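Local coordinates for protein halogenase PltM (Pseudomonas fluorescens, PDB 6BZN) that halogenates phenolic substrates as a flavin-dependent enzyme, accepting an unusually wide range of substrates and halides, at residues 31-36 with 356-361; 67-72 with 429-434; 78-83 with 446-451. All blocks are in the same frame, centred on the assembly; numbering follows the deposited sequence.

Contact 1. Residues 31-36 with 356-361; sequences SGIAGA and TTFESI
A34 and T357 mark the closest approach of the two backbones, their CA atoms 6.8 Å apart, where the first turn of helix 33-44 meets helix 352-374. G32 occupies the N-cap position, and the first turn closes through A36 N to G32 O at 2.9 Å. On the other side the helix runs unbroken, with I361 N bonded to T357 O. No hydrogen bond joins the two segments, so the contact rests on apolar packing over 172 Å² of buried surface.

A34 offers only a methyl here, consistent with the close backbones. Its CB meets T357 CG2 at 3.7 Å, and CG2 reaches that place because it stands anti to the T357 backbone N while OG1 (chi1 -64°) lies beside that nitrogen. The hydroxyl is thereby turned to its own helix, where it bonds to G353 O. One turn further on, I361 lays CD1 against A34, 3.7 Å from the carbonyl O and 4.4 Å from CB; that carbonyl also receives a hydrogen bond from T38 OG1. I33 comes in beside them: with CG1 anti to the backbone N (chi1 -168°) its chain extends, and CD1 ends 3.9 Å from F358 CZ, approaching the ring obliquely. The two side chains cross at about a right angle. I33 also touches R140, I143 and A147 of helix 140-153, while F358 leans on L73 and L74 of helix 68-81.

G32 and G35 belong to a GxGxxG-type sequence following strand 24-29 of the parallel sheet, consistent with the strand-turn-helix dinucleotide-binding motif of a Rossmann-type fold. I33 and A34 contact FAD in a structure of this protein, although none is bound here, so the packing joins helix 352-374 directly to the flavin site.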
ATOM      1  N   SER A  31       1.616   9.164  14.556  1.00 14.64           N
ATOM      2  CA  SER A  31       2.517   8.242  15.221  1.00 14.63           C
ATOM      3  C   SER A  31       2.276   6.808  14.743  1.00 15.18           C
ATOM      4  O   SER A  31       2.671   5.869  15.442  1.00 15.81           O
ATOM      5  CB  SER A  31       2.329   8.325  16.739  1.00 15.45           C
ATOM      6  OG  SER A  31       1.032   7.864  17.118  1.00 16.61           O
ATOM      7  N   GLY A  32       1.636   6.648  13.579  1.00 14.60           N
ATOM      8  CA  GLY A  32       1.489   5.359  12.916  1.00 14.26           C
ATOM      9  C   GLY A  32       2.816   4.961  12.286  1.00 14.49           C
ATOM     10  O   GLY A  32       3.825   5.644  12.453  1.00 13.85           O
ATOM     11  N   ILE A  33       2.832   3.867  11.540  1.00 13.69           N
ATOM     12  CA  ILE A  33       4.102   3.352  11.043  1.00 13.71           C
ATOM     13  C   ILE A  33       4.899   4.383  10.237  1.00 13.26           C
ATOM     14  O   ILE A  33       6.115   4.443  10.365  1.00 13.11           O
ATOM     15  CB  ILE A  33       3.927   2.054  10.227  1.00 13.99           C
ATOM     16  CG1 ILE A  33       5.289   1.388   9.989  1.00 14.10           C
ATOM     17  CG2 ILE A  33       3.183   2.306   8.921  1.00 14.37           C
ATOM     18  CD1 ILE A  33       5.160  -0.059   9.541  1.00 13.95           C
ATOM     19  N   ALA A  34       4.223   5.185   9.417  1.00 12.48           N
ATOM     20  CA  ALA A  34       4.907   6.221   8.635  1.00 12.46           C
ATOM     21  C   ALA A  34       5.601   7.240   9.527  1.00 11.92           C
ATOM     22  O   ALA A  34       6.791   7.504   9.363  1.00 11.84           O
ATOM     23  CB  ALA A  34       3.934   6.920   7.713  1.00 12.47           C
ATOM     24  N   GLY A  35       4.860   7.803  10.475  1.00 11.82           N
ATOM     25  CA  GLY A  35       5.422   8.830  11.370  1.00 11.66           C
ATOM     26  C   GLY A  35       6.519   8.276  12.263  1.00 11.69           C
ATOM     27  O   GLY A  35       7.556   8.915  12.476  1.00 12.13           O
ATOM     28  N   ALA A  36       6.294   7.068  12.764  1.00 11.65           N
ATOM     29  CA  ALA A  36       7.245   6.410  13.641  1.00 11.58           C
ATOM     30  C   ALA A  36       8.567   6.093  12.942  1.00 11.76           C
ATOM     31  O   ALA A  36       9.632   6.331  13.498  1.00 11.02           O
ATOM     32  CB  ALA A  36       6.652   5.140  14.204  1.00 11.83           C
ATOM     33  N   THR A 356       4.392   3.221  -1.577  1.00 11.70           N
ATOM     34  CA  THR A 356       4.644   4.636  -1.819  1.00 11.82           C
ATOM     35  C   THR A 356       5.136   5.308  -0.535  1.00 12.06           C
ATOM     36  O   THR A 356       6.097   6.092  -0.574  1.00 12.28           O
ATOM     37  CB  THR A 356       3.387   5.345  -2.343  1.00 11.78           C
ATOM     38  OG1 THR A 356       2.865   4.622  -3.468  1.00 12.22           O
ATOM     39  CG2 THR A 356       3.692   6.754  -2.757  1.00 11.82           C
ATOM     40  N   THR A 357       4.496   4.977   0.590  1.00 11.85           N
ATOM     41  CA  THR A 357       4.902   5.485   1.908  1.00 12.38           C
ATOM     42  C   THR A 357       6.375   5.221   2.251  1.00 12.22           C
ATOM     43  O   THR A 357       7.110   6.152   2.598  1.00 11.63           O
ATOM     44  CB  THR A 357       3.995   4.924   3.013  1.00 12.85           C
ATOM     45  OG1 THR A 357       2.661   5.393   2.801  1.00 13.35           O
ATOM     46  CG2 THR A 357       4.458   5.364   4.417  1.00 12.84           C
ATOM     47  N   PHE A 358       6.809   3.966   2.187  1.00 11.98           N
ATOM     48  CA  PHE A 358       8.162   3.645   2.622  1.00 12.27           C
ATOM     49  C   PHE A 358       9.187   4.234   1.670  1.00 12.03           C
ATOM     50  O   PHE A 358      10.256   4.676   2.103  1.00 12.52           O
ATOM     51  CB  PHE A 358       8.375   2.129   2.781  1.00 12.57           C
ATOM     52  CG  PHE A 358       7.469   1.477   3.806  1.00 13.07           C
ATOM     53  CD1 PHE A 358       7.034   2.159   4.936  1.00 13.77           C
ATOM     54  CD2 PHE A 358       7.082   0.157   3.653  1.00 13.69           C
ATOM     55  CE1 PHE A 358       6.208   1.541   5.862  1.00 14.40           C
ATOM     56  CE2 PHE A 358       6.250  -0.466   4.581  1.00 14.01           C
ATOM     57  CZ  PHE A 358       5.803   0.233   5.678  1.00 14.25           C
ATOM     58  N   GLU A 359       8.874   4.249   0.378  1.00 12.29           N
ATOM     59  CA  GLU A 359       9.803   4.840  -0.599  1.00 12.70           C
ATOM     60  C   GLU A 359       9.915   6.339  -0.367  1.00 12.35           C
ATOM     61  O   GLU A 359      11.018   6.892  -0.420  1.00 12.48           O
ATOM     62  CB  GLU A 359       9.408   4.549  -2.044  1.00 13.64           C
ATOM     63  CG  GLU A 359      10.482   5.071  -3.000  1.00 14.88           C
ATOM     64  CD  GLU A 359      10.269   4.710  -4.450  1.00 16.84           C
ATOM     65  OE1 GLU A 359       9.555   3.724  -4.727  1.00 18.22           O
ATOM     66  OE2 GLU A 359      10.840   5.431  -5.312  1.00 17.82           O
ATOM     67  N   SER A 360       8.797   6.989  -0.061  1.00 11.96           N
ATOM     68  CA  SER A 360       8.821   8.440   0.166  1.00 12.38           C
ATOM     69  C   SER A 360       9.669   8.797   1.386  1.00 12.01           C
ATOM     70  O   SER A 360      10.424   9.782   1.374  1.00 12.02           O
ATOM     71  CB  SER A 360       7.391   9.006   0.293  1.00 12.17           C
ATOM     72  OG  SER A 360       7.437  10.421   0.297  1.00 12.70           O
ATOM     73  N   ILE A 361       9.579   7.989   2.440  1.00 12.26           N
ATOM     74  CA  ILE A 361      10.405   8.218   3.640  1.00 12.30           C
ATOM     75  C   ILE A 361      11.887   8.094   3.279  1.00 12.92           C
ATOM     76  O   ILE A 361      12.719   8.916   3.673  1.00 12.28           O
ATOM     77  CB  ILE A 361      10.037   7.266   4.793  1.00 12.48           C
ATOM     78  CG1 ILE A 361       8.600   7.531   5.247  1.00 12.72           C
ATOM     79  CG2 ILE A 361      11.000   7.412   5.974  1.00 12.53           C
ATOM     80  CD1 ILE A 361       8.018   6.414   6.098  1.00 13.13           C
TER

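Contact 2. Residues 67-72 with 429-434; sequences TPESGF and AFLQKL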
ATOM      1  N   THR A  67       4.011  -6.371   0.477  1.00 12.87           N
ATOM      2  CA  THR A  67       4.354  -6.746  -0.900  1.00 13.04           C
ATOM      3  C   THR A  67       5.860  -6.981  -0.992  1.00 13.58           C
ATOM      4  O   THR A  67       6.603  -6.609  -0.087  1.00 13.06           O
ATOM      5  CB  THR A  67       4.008  -5.622  -1.874  1.00 13.32           C
ATOM      6  OG1 THR A  67       4.475  -4.375  -1.337  1.00 13.18           O
ATOM      7  CG2 THR A  67       2.518  -5.557  -2.107  1.00 13.55           C
ATOM      8  N   PRO A  68       6.321  -7.589  -2.098  1.00 13.39           N
ATOM      9  CA  PRO A  68       7.779  -7.659  -2.268  1.00 13.46           C
ATOM     10  C   PRO A  68       8.438  -6.295  -2.181  1.00 12.58           C
ATOM     11  O   PRO A  68       9.462  -6.163  -1.531  1.00 12.56           O
ATOM     12  CB  PRO A  68       7.954  -8.296  -3.654  1.00 13.85           C
ATOM     13  CG  PRO A  68       6.677  -8.982  -3.929  1.00 14.20           C
ATOM     14  CD  PRO A  68       5.590  -8.290  -3.168  1.00 14.03           C
ATOM     15  N   GLU A  69       7.846  -5.290  -2.820  1.00 12.69           N
ATOM     16  CA  GLU A  69       8.399  -3.944  -2.803  1.00 12.93           C
ATOM     17  C   GLU A  69       8.445  -3.365  -1.395  1.00 13.05           C
ATOM     18  O   GLU A  69       9.460  -2.804  -0.992  1.00 12.31           O
ATOM     19  CB  GLU A  69       7.605  -2.995  -3.698  1.00 13.45           C
ATOM     20  CG  GLU A  69       7.594  -3.396  -5.173  1.00 14.24           C
ATOM     21  CD  GLU A  69       6.382  -4.212  -5.584  1.00 15.04           C
ATOM     22  OE1 GLU A  69       5.869  -5.017  -4.766  1.00 15.97           O
ATOM     23  OE2 GLU A  69       5.920  -4.052  -6.742  1.00 16.02           O
ATOM     24  N   SER A  70       7.345  -3.501  -0.651  1.00 12.80           N
ATOM     25  CA  SER A  70       7.307  -2.911   0.687  1.00 12.92           C
ATOM     26  C   SER A  70       8.365  -3.570   1.582  1.00 13.12           C
ATOM     27  O   SER A  70       8.993  -2.893   2.388  1.00 13.09           O
ATOM     28  CB  SER A  70       5.903  -2.963   1.302  1.00 12.86           C
ATOM     29  OG  SER A  70       5.515  -4.273   1.701  1.00 12.90           O
ATOM     30  N   GLY A  71       8.584  -4.878   1.413  1.00 13.19           N
ATOM     31  CA  GLY A  71       9.593  -5.589   2.193  1.00 13.20           C
ATOM     32  C   GLY A  71      11.004  -5.114   1.872  1.00 13.52           C
ATOM     33  O   GLY A  71      11.799  -4.890   2.772  1.00 15.06           O
ATOM     34  N   PHE A  72      11.309  -4.946   0.587  1.00 13.88           N
ATOM     35  CA  PHE A  72      12.608  -4.410   0.178  1.00 13.75           C
ATOM     36  C   PHE A  72      12.816  -2.994   0.679  1.00 13.22           C
ATOM     37  O   PHE A  72      13.910  -2.671   1.102  1.00 12.63           O
ATOM     38  CB  PHE A  72      12.805  -4.457  -1.342  1.00 14.21           C
ATOM     39  CG  PHE A  72      13.090  -5.843  -1.873  1.00 15.27           C
ATOM     40  CD1 PHE A  72      14.195  -6.566  -1.417  1.00 16.34           C
ATOM     41  CD2 PHE A  72      12.280  -6.409  -2.851  1.00 15.81           C
ATOM     42  CE1 PHE A  72      14.449  -7.847  -1.900  1.00 16.65           C
ATOM     43  CE2 PHE A  72      12.533  -7.684  -3.338  1.00 16.06           C
ATOM     44  CZ  PHE A  72      13.615  -8.401  -2.858  1.00 16.52           C
ATOM     45  N   ALA A 429      12.677  -6.406  -8.425  1.00 15.78           N
ATOM     46  CA  ALA A 429      14.045  -6.754  -8.806  1.00 15.71           C
ATOM     47  C   ALA A 429      14.963  -5.538  -8.734  1.00 15.50           C
ATOM     48  O   ALA A 429      16.101  -5.659  -8.259  1.00 14.67           O
ATOM     49  CB  ALA A 429      14.085  -7.381 -10.198  1.00 15.86           C
ATOM     50  N   PHE A 430      14.476  -4.373  -9.179  1.00 15.62           N
ATOM     51  CA  PHE A 430      15.269  -3.143  -9.118  1.00 16.31           C
ATOM     52  C   PHE A 430      15.633  -2.771  -7.674  1.00 15.68           C
ATOM     53  O   PHE A 430      16.791  -2.468  -7.367  1.00 15.18           O
ATOM     54  CB  PHE A 430      14.570  -1.957  -9.791  1.00 17.18           C
ATOM     55  CG  PHE A 430      15.490  -0.798 -10.037  1.00 18.28           C
ATOM     56  CD1 PHE A 430      16.221  -0.721 -11.222  1.00 19.97           C
ATOM     57  CD2 PHE A 430      15.658   0.194  -9.079  1.00 19.44           C
ATOM     58  CE1 PHE A 430      17.091   0.335 -11.451  1.00 20.60           C
ATOM     59  CE2 PHE A 430      16.532   1.254  -9.299  1.00 20.33           C
ATOM     60  CZ  PHE A 430      17.244   1.322 -10.490  1.00 20.60           C
ATOM     61  N   LEU A 431      14.644  -2.815  -6.792  1.00 15.03           N
ATOM     62  CA  LEU A 431      14.879  -2.523  -5.373  1.00 15.06           C
ATOM     63  C   LEU A 431      15.827  -3.554  -4.741  1.00 15.31           C
ATOM     64  O   LEU A 431      16.699  -3.202  -3.962  1.00 14.87           O
ATOM     65  CB  LEU A 431      13.562  -2.464  -4.601  1.00 14.68           C
ATOM     66  CG  LEU A 431      12.584  -1.350  -4.976  1.00 14.82           C
ATOM     67  CD1 LEU A 431      11.214  -1.638  -4.360  1.00 15.27           C
ATOM     68  CD2 LEU A 431      13.111   0.012  -4.574  1.00 14.84           C
ATOM     69  N   GLN A 432      15.666  -4.823  -5.099  1.00 16.26           N
ATOM     70  CA  GLN A 432      16.538  -5.882  -4.582  1.00 18.30           C
ATOM     71  C   GLN A 432      18.009  -5.606  -4.917  1.00 18.47           C
ATOM     72  O   GLN A 432      18.882  -5.805  -4.080  1.00 18.65           O
ATOM     73  CB  GLN A 432      16.116  -7.232  -5.165  1.00 19.90           C
ATOM     74  CG  GLN A 432      16.904  -8.423  -4.647  1.00 22.83           C
ATOM     75  CD  GLN A 432      16.285  -9.738  -5.064  1.00 26.00           C
ATOM     76  OE1 GLN A 432      15.681  -9.843  -6.135  1.00 28.34           O
ATOM     77  NE2 GLN A 432      16.416 -10.751  -4.213  1.00 29.03           N
ATOM     78  N   LYS A 433      18.260  -5.155  -6.140  1.00 19.22           N
ATOM     79  CA  LYS A 433      19.607  -4.781  -6.611  1.00 21.76           C
ATOM     80  C   LYS A 433      20.187  -3.584  -5.847  1.00 20.44           C
ATOM     81  O   LYS A 433      21.360  -3.627  -5.423  1.00 20.16           O
ATOM     82  CB  LYS A 433      19.552  -4.513  -8.128  1.00 25.04           C
ATOM     83  CG  LYS A 433      20.820  -3.970  -8.779  1.00 30.43           C
ATOM     84  CD  LYS A 433      20.677  -3.934 -10.308  1.00 35.15           C
ATOM     85  CE  LYS A 433      21.980  -3.614 -11.036  1.00 38.11           C
ATOM     86  NZ  LYS A 433      22.674  -2.395 -10.525  1.00 40.62           N
ATOM     87  N   LEU A 434      19.374  -2.541  -5.650  1.00 18.88           N
ATOM     88  CA  LEU A 434      19.772  -1.377  -4.832  1.00 18.51           C
ATOM     89  C   LEU A 434      20.200  -1.794  -3.428  1.00 17.95           C
ATOM     90  O   LEU A 434      21.201  -1.291  -2.903  1.00 18.20           O
ATOM     91  CB  LEU A 434      18.636  -0.346  -4.732  1.00 18.96           C
ATOM     92  CG  LEU A 434      18.235   0.476  -5.952  1.00 19.80           C
ATOM     93  CD1 LEU A 434      16.999   1.322  -5.664  1.00 20.05           C
ATOM     94  CD2 LEU A 434      19.390   1.358  -6.387  1.00 20.50           C
TER
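F72 meets L431 and Q432 where the start of helix 68-81 runs beside helix 410-441, the short segments' axes 9.3 Å apart and their directions only 15° from parallel. From the backbone outward, F72 CB first packs on L431 CB at 3.9 Å. CG stands anti to the carbonyl carbon (chi1 -75°), which swings the ring across to Q432: CD1 lies 4.0 Å from Q432 CA, and CE1 touches both CB and CG of that glutamine. At the tip, CZ approaches Q432 CB to 3.6 Å and Q432 CD to 3.7 Å. The glutamine CB sits over one ring face, 3.9 Å from the centroid and 25° off the normal, a CH-pi contact displaced toward the rim. The Q432 amide is tilted to the ring, so the two do not stack flat. An alanine in place of F72 would keep the CB contact with L431 but would probably leave the aliphatic part of Q432 without the ring it lies on and open a gap between the helices.

L431 CD1 also reaches E69 CB at 3.9 Å. Beyond it the glutamate chain bends away, and OE2 forms a salt bridge with R352 and a hydrogen bond with S424 OG. The whole is a near-parallel packing of helices 68-81 and 410-441, the former begun by a capping box, S70 N to T67 OG1 with T67 N to S70 OG.

Contact 3. Residues 78-83 with 446-451; sequences SKRFDI and QFDAAL
R80 and D448 are brought together by a bend in the R80 chain and the first torsion of D448: R80 runs out with CG anti to the backbone N, then folds at chi2 (63°), while D448 CG stands anti to its carbonyl carbon. The result is a side-on, two-pronged salt bridge between helix 68-81, near its C-terminal end, and helix 444-452. R80 NE bonds to D448 OD1 at 2.8 Å, with an N-H...O angle of 170°, and NH2 bonds to OD2. Guanidinium and carboxylate planes are 24° apart, and both oxygens lie near the guanidinium plane, so the two bonds together fix the rotation of each group. P366 of helix 352-374 touches both partners.

The aliphatic part of R80 has apolar support. Within its own segment, R80 CG lies over one face of the F81 ring, 3.5 Å above its plane and toward the rim. F447, its ring nearly perpendicular to the guanidinium, meets the chain at one point, approached obliquely. The backbones stay well apart, the CA atoms of R80 and F447 at 8.3 Å, and the apolar touch is made between R80 CD and F447 CD2, 4.0 Å apart.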
ATOM      1  N   SER A  78      16.090   0.176   6.885  1.00 14.80           N
ATOM      2  CA  SER A  78      16.879  -0.434   7.943  1.00 15.24           C
ATOM      3  C   SER A  78      18.390  -0.325   7.687  1.00 15.71           C
ATOM      4  O   SER A  78      19.146   0.053   8.573  1.00 15.25           O
ATOM      5  CB  SER A  78      16.477  -1.900   8.099  1.00 15.48           C
ATOM      6  OG  SER A  78      17.204  -2.529   9.139  1.00 15.06           O
ATOM      7  N   LYS A  79      18.805  -0.622   6.465  1.00 17.43           N
ATOM      8  CA  LYS A  79      20.229  -0.623   6.123  1.00 19.29           C
ATOM      9  C   LYS A  79      20.750   0.793   5.907  1.00 18.14           C
ATOM     10  O   LYS A  79      21.843   1.128   6.361  1.00 17.28           O
ATOM     11  CB  LYS A  79      20.497  -1.494   4.893  1.00 22.47           C
ATOM     12  CG  LYS A  79      21.933  -2.005   4.817  1.00 27.63           C
ATOM     13  CD  LYS A  79      22.158  -3.136   5.821  1.00 31.78           C
ATOM     14  CE  LYS A  79      23.591  -3.633   5.845  1.00 37.51           C
ATOM     15  NZ  LYS A  79      23.668  -4.954   6.542  1.00 41.75           N
ATOM     16  N   ARG A  80      19.967   1.620   5.219  1.00 17.00           N
ATOM     17  CA  ARG A  80      20.336   3.020   4.963  1.00 17.19           C
ATOM     18  C   ARG A  80      20.585   3.807   6.251  1.00 17.38           C
ATOM     19  O   ARG A  80      21.456   4.675   6.267  1.00 17.06           O
ATOM     20  CB  ARG A  80      19.258   3.710   4.119  1.00 17.20           C
ATOM     21  CG  ARG A  80      19.421   5.202   3.891  1.00 17.18           C
ATOM     22  CD  ARG A  80      20.683   5.490   3.102  1.00 17.01           C
ATOM     23  NE  ARG A  80      20.851   6.917   2.872  1.00 17.27           N
ATOM     24  CZ  ARG A  80      21.317   7.788   3.767  1.00 17.53           C
ATOM     25  NH1 ARG A  80      21.676   7.399   4.982  1.00 17.85           N
ATOM     26  NH2 ARG A  80      21.443   9.073   3.422  1.00 17.10           N
ATOM     27  N   PHE A  81      19.841   3.506   7.314  1.00 17.51           N
ATOM     28  CA  PHE A  81      19.975   4.248   8.572  1.00 18.67           C
ATOM     29  C   PHE A  81      20.499   3.419   9.746  1.00 20.12           C
ATOM     30  O   PHE A  81      20.544   3.922  10.869  1.00 22.34           O
ATOM     31  CB  PHE A  81      18.647   4.958   8.908  1.00 18.35           C
ATOM     32  CG  PHE A  81      18.254   5.976   7.885  1.00 18.19           C
ATOM     33  CD1 PHE A  81      18.885   7.210   7.849  1.00 18.85           C
ATOM     34  CD2 PHE A  81      17.289   5.695   6.918  1.00 18.10           C
ATOM     35  CE1 PHE A  81      18.555   8.151   6.882  1.00 19.04           C
ATOM     36  CE2 PHE A  81      16.948   6.635   5.958  1.00 18.28           C
ATOM     37  CZ  PHE A  81      17.584   7.866   5.934  1.00 18.32           C
ATOM     38  N   ASP A  82      20.928   2.181   9.488  1.00 21.28           N
ATOM     39  CA  ASP A  82      21.483   1.291  10.521  1.00 23.38           C
ATOM     40  C   ASP A  82      20.528   1.129  11.716  1.00 21.63           C
ATOM     41  O   ASP A  82      20.913   1.328  12.863  1.00 21.16           O
ATOM     42  CB  ASP A  82      22.885   1.770  10.978  1.00 27.70           C
ATOM     43  CG  ASP A  82      23.530   0.835  12.030  1.00 34.07           C
ATOM     44  OD1 ASP A  82      23.410  -0.408  11.889  1.00 37.41           O
ATOM     45  OD2 ASP A  82      24.142   1.348  13.016  1.00 42.62           O
ATOM     46  N   ILE A  83      19.272   0.792  11.429  1.00 18.70           N
ATOM     47  CA  ILE A  83      18.330   0.419  12.458  1.00 18.22           C
ATOM     48  C   ILE A  83      17.840  -0.983  12.145  1.00 17.51           C
ATOM     49  O   ILE A  83      16.862  -1.147  11.411  1.00 16.96           O
ATOM     50  CB  ILE A  83      17.141   1.410  12.559  1.00 17.73           C
ATOM     51  CG1 ILE A  83      17.661   2.838  12.712  1.00 18.54           C
ATOM     52  CG2 ILE A  83      16.282   1.026  13.747  1.00 17.67           C
ATOM     53  CD1 ILE A  83      16.604   3.920  12.864  1.00 18.78           C
ATOM     54  N   GLN A 446      25.637   6.918  -2.705  1.00 23.74           N
ATOM     55  CA  GLN A 446      25.452   6.209  -3.957  1.00 24.67           C
ATOM     56  C   GLN A 446      24.025   5.655  -4.073  1.00 21.42           C
ATOM     57  O   GLN A 446      23.382   5.805  -5.106  1.00 20.26           O
ATOM     58  CB  GLN A 446      26.481   5.089  -4.052  1.00 27.03           C
ATOM     59  CG  GLN A 446      26.295   4.106  -5.193  1.00 30.86           C
ATOM     60  CD  GLN A 446      27.302   2.976  -5.109  1.00 33.70           C
ATOM     61  OE1 GLN A 446      28.466   3.157  -5.470  1.00 38.42           O
ATOM     62  NE2 GLN A 446      26.871   1.810  -4.608  1.00 32.98           N
ATOM     63  N   PHE A 447      23.540   5.021  -3.008  1.00 19.34           N
ATOM     64  CA  PHE A 447      22.172   4.513  -2.986  1.00 18.07           C
ATOM     65  C   PHE A 447      21.142   5.636  -3.224  1.00 17.69           C
ATOM     66  O   PHE A 447      20.230   5.488  -4.039  1.00 17.68           O
ATOM     67  CB  PHE A 447      21.836   3.812  -1.661  1.00 17.86           C
ATOM     68  CG  PHE A 447      20.351   3.659  -1.454  1.00 17.28           C
ATOM     69  CD1 PHE A 447      19.643   2.658  -2.122  1.00 17.25           C
ATOM     70  CD2 PHE A 447      19.647   4.577  -0.690  1.00 17.36           C
ATOM     71  CE1 PHE A 447      18.263   2.562  -1.984  1.00 16.78           C
ATOM     72  CE2 PHE A 447      18.276   4.483  -0.550  1.00 16.82           C
ATOM     73  CZ  PHE A 447      17.585   3.485  -1.209  1.00 16.92           C
ATOM     74  N   ASP A 448      21.257   6.730  -2.472  1.00 17.63           N
ATOM     75  CA  ASP A 448      20.289   7.842  -2.586  1.00 17.33           C
ATOM     76  C   ASP A 448      20.255   8.365  -4.018  1.00 16.97           C
ATOM     77  O   ASP A 448      19.187   8.656  -4.573  1.00 16.39           O
ATOM     78  CB  ASP A 448      20.635   9.012  -1.658  1.00 17.59           C
ATOM     79  CG  ASP A 448      20.572   8.663  -0.157  1.00 18.01           C
ATOM     80  OD1 ASP A 448      20.008   7.624   0.243  1.00 17.44           O
ATOM     81  OD2 ASP A 448      21.096   9.480   0.641  1.00 17.21           O
ATOM     82  N   ALA A 449      21.436   8.502  -4.622  1.00 17.07           N
ATOM     83  CA  ALA A 449      21.526   9.031  -5.982  1.00 16.29           C
ATOM     84  C   ALA A 449      20.984   8.023  -7.001  1.00 16.03           C
ATOM     85  O   ALA A 449      20.289   8.411  -7.935  1.00 16.08           O
ATOM     86  CB  ALA A 449      22.960   9.437  -6.310  1.00 16.79           C
ATOM     87  N   ALA A 450      21.237   6.733  -6.785  1.00 15.55           N
ATOM     88  CA  ALA A 450      20.716   5.697  -7.678  1.00 16.03           C
ATOM     89  C   ALA A 450      19.178   5.628  -7.664  1.00 16.04           C
ATOM     90  O   ALA A 450      18.539   5.515  -8.716  1.00 16.31           O
ATOM     91  CB  ALA A 450      21.310   4.349  -7.325  1.00 16.69           C
ATOM     92  N   LEU A 451      18.582   5.725  -6.477  1.00 15.80           N
ATOM     93  CA  LEU A 451      17.119   5.764  -6.370  1.00 15.69           C
ATOM     94  C   LEU A 451      16.559   7.022  -7.040  1.00 15.97           C
ATOM     95  O   LEU A 451      15.531   6.968  -7.732  1.00 16.26           O
ATOM     96  CB  LEU A 451      16.678   5.681  -4.903  1.00 15.50           C
ATOM     97  CG  LEU A 451      15.175   5.662  -4.610  1.00 15.59           C
ATOM     98  CD1 LEU A 451      14.475   4.513  -5.315  1.00 15.64           C
ATOM     99  CD2 LEU A 451      14.965   5.550  -3.110  1.00 15.40           C
TER

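Contact 1 is buried and lies nearest the centre of the chain, about 11 Å from it, among FAD-binding residues. Contacts 2 and 3, centred about 14 and 21 Å out, are both partly buried; contact 2 includes the exposed Q432, and contact 3 is away from the known sites. Their chemistry differs: aliphatic and aromatic packing without cross-segment bonds in contact 1, a glutamine laid on an aromatic face in contact 2, a charged pair in contact 3. Contacts 2 and 3 use the two ends of helix 68-81, against the consecutive helices 410-441 and 444-452, which pack on each other through L434 and A450. Helix 352-374, part of contact 1, touches both: F358 meets S70, and E359 meets L451.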